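Local coordinates for salmonella plasmid virulence: SpvB (Salmonella typhimurium, PDB 6P0X), which is the N-terminal part of a toxin that, as a whole, probably transfers ADP-ribose from NAD(+) to an arginine of actin and so blocks filament assembly, at residues 72-84 against 112-126. Numbering follows the deposited sequence.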
loop_
_atom_site.group_PDB
_atom_site.type_symbol
_atom_site.label_atom_id
_atom_site.label_comp_id
_atom_site.label_asym_id
_atom_site.label_seq_id
_atom_site.Cartn_x
_atom_site.Cartn_y
_atom_site.Cartn_z
ATOM N N GLU A 72 19.399 0.429 8.731
ATOM C CA GLU A 72 18.757 1.730 8.816
ATOM C C GLU A 72 17.402 1.683 8.124
ATOM O O GLU A 72 17.195 0.923 7.174
ATOM C CB GLU A 72 19.618 2.821 8.182
ATOM C CG GLU A 72 20.980 2.993 8.811
ATOM C CD GLU A 72 21.754 4.125 8.174
ATOM O OE1 GLU A 72 22.119 3.997 6.987
ATOM O OE2 GLU A 72 21.976 5.152 8.849
ATOM N N PHE A 73 16.478 2.507 8.610
ATOM C CA PHE A 73 15.142 2.616 8.045
ATOM C C PHE A 73 14.943 3.991 7.425
ATOM O O PHE A 73 15.658 4.948 7.732
ATOM C CB PHE A 73 14.070 2.367 9.108
ATOM C CG PHE A 73 14.165 1.023 9.757
ATOM C CD1 PHE A 73 13.623 -0.096 9.145
ATOM C CD2 PHE A 73 14.799 0.874 10.980
ATOM C CE1 PHE A 73 13.709 -1.341 9.742
ATOM C CE2 PHE A 73 14.889 -0.368 11.582
ATOM C CZ PHE A 73 14.343 -1.478 10.960
ATOM N N LEU A 74 13.968 4.073 6.527
ATOM C CA LEU A 74 13.588 5.314 5.870
ATOM C C LEU A 74 12.154 5.667 6.238
ATOM O O LEU A 74 11.274 4.799 6.244
ATOM C CB LEU A 74 13.721 5.209 4.348
ATOM C CG LEU A 74 15.100 4.845 3.798
ATOM C CD1 LEU A 74 15.032 4.585 2.298
ATOM C CD2 LEU A 74 16.100 5.946 4.114
ATOM N N GLY A 75 11.921 6.941 6.544
ATOM C CA GLY A 75 10.619 7.394 6.965
ATOM C C GLY A 75 9.663 7.580 5.804
ATOM O O GLY A 75 9.966 7.235 4.657
ATOM N N PRO A 76 8.490 8.157 6.083
ATOM C CA PRO A 76 7.460 8.283 5.036
ATOM C C PRO A 76 7.897 9.088 3.824
ATOM O O PRO A 76 7.365 8.874 2.729
ATOM C CB PRO A 76 6.298 8.970 5.769
ATOM C CG PRO A 76 6.542 8.700 7.216
ATOM C CD PRO A 76 8.028 8.664 7.385
ATOM N N ASP A 77 8.830 10.024 3.982
ATOM C CA ASP A 77 9.325 10.813 2.863
ATOM C C ASP A 77 10.723 10.388 2.423
ATOM O O ASP A 77 11.422 11.159 1.761
ATOM C CB ASP A 77 9.292 12.298 3.219
ATOM C CG ASP A 77 7.881 12.803 3.438
ATOM O OD1 ASP A 77 7.106 12.843 2.458
ATOM O OD2 ASP A 77 7.537 13.131 4.594
ATOM N N GLY A 78 11.136 9.171 2.765
ATOM C CA GLY A 78 12.447 8.682 2.400
ATOM C C GLY A 78 13.591 9.174 3.262
ATOM O O GLY A 78 14.749 8.872 2.945
ATOM N N GLU A 79 13.314 9.922 4.332
ATOM C CA GLU A 79 14.382 10.468 5.160
ATOM C C GLU A 79 15.034 9.364 5.983
ATOM O O GLU A 79 14.367 8.435 6.446
ATOM C CB GLU A 79 13.839 11.563 6.081
ATOM C CG GLU A 79 12.923 11.065 7.198
ATOM C CD GLU A 79 11.471 10.907 6.766
ATOM O OE1 GLU A 79 11.223 10.522 5.603
ATOM O OE2 GLU A 79 10.575 11.167 7.600
ATOM N N VAL A 80 16.351 9.466 6.159
ATOM C CA VAL A 80 17.078 8.488 6.960
ATOM C C VAL A 80 16.668 8.622 8.419
ATOM O O VAL A 80 16.619 9.729 8.971
ATOM C CB VAL A 80 18.594 8.663 6.785
ATOM C CG1 VAL A 80 19.349 7.709 7.698
ATOM C CG2 VAL A 80 18.987 8.432 5.330
ATOM N N LEU A 81 16.369 7.496 9.051
ATOM C CA LEU A 81 15.894 7.468 10.425
ATOM C C LEU A 81 16.999 7.035 11.380
ATOM O O LEU A 81 18.011 6.451 10.985
ATOM C CB LEU A 81 14.699 6.524 10.566
ATOM C CG LEU A 81 13.440 6.870 9.773
ATOM C CD1 LEU A 81 12.429 5.736 9.897
ATOM C CD2 LEU A 81 12.852 8.187 10.251
ATOM N N VAL A 82 16.781 7.338 12.656
ATOM C CA VAL A 82 17.668 6.923 13.734
ATOM C C VAL A 82 16.814 6.747 14.980
ATOM O O VAL A 82 15.791 7.420 15.152
ATOM C CB VAL A 82 18.810 7.946 13.955
ATOM C CG1 VAL A 82 18.250 9.290 14.415
ATOM C CG2 VAL A 82 19.835 7.414 14.948
ATOM N N GLN A 83 17.217 5.810 15.836
ATOM C CA GLN A 83 16.502 5.613 17.091
ATOM C C GLN A 83 16.591 6.872 17.939
ATOM O O GLN A 83 17.650 7.498 18.041
ATOM C CB GLN A 83 17.081 4.435 17.876
ATOM C CG GLN A 83 16.955 3.086 17.207
ATOM C CD GLN A 83 17.241 1.949 18.174
ATOM O OE1 GLN A 83 17.108 2.105 19.390
ATOM N NE2 GLN A 83 17.637 0.801 17.637
ATOM N N THR A 84 15.475 7.242 18.557
ATOM C CA THR A 84 15.494 8.364 19.479
ATOM C C THR A 84 16.340 8.000 20.690
ATOM O O THR A 84 16.189 6.913 21.260
ATOM C CB THR A 84 14.072 8.730 19.907
ATOM O OG1 THR A 84 13.332 9.180 18.764
ATOM C CG2 THR A 84 14.097 9.837 20.962
ATOM N N ARG A 112 10.983 4.124 19.287
ATOM C CA ARG A 112 10.711 5.357 18.566
ATOM C C ARG A 112 11.853 5.674 17.607
ATOM O O ARG A 112 13.030 5.571 17.963
ATOM C CB ARG A 112 10.526 6.521 19.539
ATOM C CG ARG A 112 10.428 7.867 18.840
ATOM C CD ARG A 112 9.854 8.948 19.732
ATOM N NE ARG A 112 9.638 10.177 18.977
ATOM C CZ ARG A 112 9.442 11.373 19.522
ATOM N NH1 ARG A 112 9.444 11.518 20.843
ATOM N NH2 ARG A 112 9.252 12.429 18.741
ATOM N N TYR A 113 11.499 6.070 16.388
ATOM C CA TYR A 113 12.464 6.492 15.384
ATOM C C TYR A 113 12.157 7.916 14.949
ATOM O O TYR A 113 11.006 8.360 14.993
ATOM C CB TYR A 113 12.462 5.558 14.163
ATOM C CG TYR A 113 13.189 4.253 14.390
ATOM C CD1 TYR A 113 12.569 3.179 15.020
ATOM C CD2 TYR A 113 14.504 4.099 13.977
ATOM C CE1 TYR A 113 13.247 1.985 15.227
ATOM C CE2 TYR A 113 15.186 2.916 14.178
ATOM C CZ TYR A 113 14.556 1.862 14.801
ATOM O OH TYR A 113 15.249 0.691 14.995
ATOM N N GLN A 114 13.194 8.625 14.515
ATOM C CA GLN A 114 13.046 10.013 14.103
ATOM C C GLN A 114 14.043 10.304 12.999
ATOM O O GLN A 114 15.042 9.589 12.854
ATOM C CB GLN A 114 13.255 10.957 15.296
ATOM C CG GLN A 114 14.683 11.008 15.810
ATOM C CD GLN A 114 14.811 11.845 17.063
ATOM O OE1 GLN A 114 14.080 11.636 18.031
ATOM N NE2 GLN A 114 15.742 12.795 17.058
ATOM N N PRO A 115 13.820 11.351 12.205
ATOM C CA PRO A 115 14.783 11.692 11.151
ATOM C C PRO A 115 16.145 12.062 11.722
ATOM O O PRO A 115 16.250 12.761 12.733
ATOM C CB PRO A 115 14.129 12.881 10.436
ATOM C CG PRO A 115 12.683 12.776 10.765
ATOM C CD PRO A 115 12.602 12.178 12.132
ATOM N N ARG A 116 17.195 11.556 11.070
ATOM C CA ARG A 116 18.557 11.813 11.525
ATOM C C ARG A 116 18.940 13.276 11.331
ATOM O O ARG A 116 19.526 13.897 12.223
ATOM C CB ARG A 116 19.534 10.902 10.783
ATOM C CG ARG A 116 20.990 11.161 11.119
ATOM C CD ARG A 116 21.905 10.238 10.344
ATOM N NE ARG A 116 21.960 8.926 10.975
ATOM C CZ ARG A 116 22.930 8.529 11.791
ATOM N NH1 ARG A 116 22.892 7.315 12.322
ATOM N NH2 ARG A 116 23.930 9.349 12.084
ATOM N N THR A 117 18.623 13.838 10.164
ATOM C CA THR A 117 18.998 15.210 9.836
ATOM C C THR A 117 17.853 16.063 9.308
ATOM O O THR A 117 17.973 17.294 9.328
ATOM C CB THR A 117 20.141 15.239 8.805
ATOM O OG1 THR A 117 19.776 14.466 7.654
ATOM C CG2 THR A 117 21.428 14.690 9.408
ATOM N N GLU A 118 16.757 15.469 8.853
ATOM C CA GLU A 118 15.658 16.221 8.268
ATOM C C GLU A 118 14.711 16.711 9.358
ATOM O O GLU A 118 14.703 16.209 10.485
ATOM C CB GLU A 118 14.899 15.348 7.258
ATOM C CG GLU A 118 15.696 15.056 5.998
ATOM C CD GLU A 118 15.904 16.285 5.137
ATOM O OE1 GLU A 118 14.900 16.864 4.665
ATOM O OE2 GLU A 118 17.063 16.729 5.013
ATOM N N SER A 119 13.903 17.704 9.002
ATOM C CA SER A 119 12.904 18.229 9.915
ATOM C C SER A 119 11.643 17.381 9.850
ATOM O O SER A 119 11.295 16.834 8.800
ATOM C CB SER A 119 12.575 19.679 9.574
ATOM O OG SER A 119 11.898 19.756 8.334
ATOM N N SER A 120 10.984 17.238 10.994
ATOM C CA SER A 120 9.741 16.491 11.077
ATOM C C SER A 120 8.947 16.983 12.276
ATOM O O SER A 120 9.481 17.645 13.168
ATOM C CB SER A 120 10.001 14.989 11.185
ATOM O OG SER A 120 10.432 14.655 12.491
ATOM N N PHE A 121 7.646 16.678 12.275
ATOM C CA PHE A 121 6.802 16.891 13.443
ATOM C C PHE A 121 5.831 15.711 13.557
ATOM O O PHE A 121 4.626 15.828 13.360
ATOM C CB PHE A 121 6.062 18.228 13.381
ATOM C CG PHE A 121 5.646 18.743 14.727
ATOM C CD1 PHE A 121 4.460 18.323 15.311
ATOM C CD2 PHE A 121 6.452 19.632 15.420
ATOM C CE1 PHE A 121 4.078 18.795 16.558
ATOM C CE2 PHE A 121 6.077 20.106 16.666
ATOM C CZ PHE A 121 4.887 19.685 17.236
ATOM N N TYR A 122 6.363 14.529 13.852
ATOM C CA TYR A 122 5.527 13.351 14.011
ATOM C C TYR A 122 6.093 12.463 15.110
ATOM O O TYR A 122 7.142 12.747 15.695
ATOM C CB TYR A 122 5.393 12.587 12.685
ATOM C CG TYR A 122 6.684 12.060 12.082
ATOM C CD1 TYR A 122 7.432 11.075 12.720
ATOM C CD2 TYR A 122 7.120 12.504 10.840
ATOM C CE1 TYR A 122 8.597 10.583 12.164
ATOM C CE2 TYR A 122 8.282 12.006 10.269
ATOM C CZ TYR A 122 9.015 11.046 10.937
ATOM O OH TYR A 122 10.173 10.544 10.380
ATOM N N ARG A 123 5.374 11.378 15.401
ATOM C CA ARG A 123 5.868 10.328 16.286
ATOM C C ARG A 123 5.798 9.012 15.523
ATOM O O ARG A 123 4.705 8.531 15.206
ATOM C CB ARG A 123 5.075 10.242 17.589
ATOM C CG ARG A 123 5.742 9.294 18.576
ATOM C CD ARG A 123 4.878 8.940 19.769
ATOM N NE ARG A 123 5.585 8.025 20.665
ATOM C CZ ARG A 123 6.499 8.398 21.559
ATOM N NH1 ARG A 123 6.824 9.679 21.692
ATOM N NH2 ARG A 123 7.088 7.488 22.322
ATOM N N LEU A 124 6.958 8.443 15.213
ATOM C CA LEU A 124 7.055 7.201 14.458
ATOM C C LEU A 124 7.615 6.104 15.353
ATOM O O LEU A 124 8.629 6.306 16.029
ATOM C CB LEU A 124 7.943 7.390 13.229
ATOM C CG LEU A 124 8.155 6.188 12.310
ATOM C CD1 LEU A 124 6.841 5.747 11.681
ATOM C CD2 LEU A 124 9.178 6.540 11.242
ATOM N N GLU A 125 6.963 4.941 15.350
ATOM C CA GLU A 125 7.335 3.840 16.227
ATOM C C GLU A 125 7.391 2.534 15.454
ATOM O O GLU A 125 6.568 2.280 14.570
ATOM C CB GLU A 125 6.352 3.689 17.385
ATOM C CG GLU A 125 6.239 4.906 18.265
ATOM C CD GLU A 125 5.134 4.767 19.280
ATOM O OE1 GLU A 125 4.189 3.998 19.008
ATOM O OE2 GLU A 125 5.206 5.427 20.339
ATOM N N TYR A 126 8.358 1.704 15.820
ATOM C CA TYR A 126 8.524 0.361 15.290
ATOM C C TYR A 126 8.108 -0.613 16.388
ATOM O O TYR A 126 8.688 -0.602 17.482
ATOM C CB TYR A 126 9.977 0.146 14.862
ATOM C CG TYR A 126 10.280 -1.191 14.226
ATOM C CD1 TYR A 126 9.416 -1.759 13.301
ATOM C CD2 TYR A 126 11.446 -1.876 14.541
ATOM C CE1 TYR A 126 9.699 -2.977 12.715
ATOM C CE2 TYR A 126 11.739 -3.096 13.960
ATOM C CZ TYR A 126 10.862 -3.642 13.047
ATOM O OH TYR A 126 11.150 -4.857 12.466
HETATM O O HOH W 1 20.646 5.965 10.922
HETATM O O HOH W 2 17.084 12.372 8.069
HETATM O O HOH W 3 17.757 0.626 14.751
#
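V82 and Q114 form the hydrogen-bonded pair of an antiparallel ladder between strands 81-83 and 112-115, with V82 N to Q114 O and Q114 N to V82 O both 2.9 Å. R116 N reaches V80 O in a nearly straight bond (169°), and T84 N bonds to R112 O at the other end; the CA-H groups of the flanking non-hydrogen-bonded pairs, L81 with P115 and Q83 with Y113, point at carbonyls of the neighbouring residues, as in L81 CA to Q114 O.

Two side-chain hydrogen bonds add to the backbone bonds, one on the ladder and one beyond it. T84 OG1 donates to Q114 OE1 at 2.7 Å; the glutamine chain, extended beyond CG, carries its amide out alongside the threonine. Beyond the strands, Y122 OH gives its hydrogen to E79 OE2 at 2.9 Å, on the anti side and 30° out of the carboxylate plane, with OE2 at the ring's edge. E79 OE1 meanwhile takes D77 N through its syn lone pair, so both oxygens are held, tying the 75-78 type I turn to the connection between strands 107-115 and 123-129.

Packing is aromatic and aliphatic. F73 turns its edge to the face of Y113 (planes 79° apart), with W137 adjoining both rings, while Q83 CG lies 3.5 Å from Y113 CE2. L81 spreads its methyls, CD1 against L124 CD2 at 3.6 Å and CD2 against Y122 OH.

E72 OE2 and R116 NH1, too far apart for a salt bridge, share a water that also donates to L81 O; E72 OE1 salt-bridges R59. The short strand 81-83 thus joins the 107-115/123-129 hairpin by backbone bonds, while the buried E79 carboxylate, gripped by two donors, is probably stabilised as the anion.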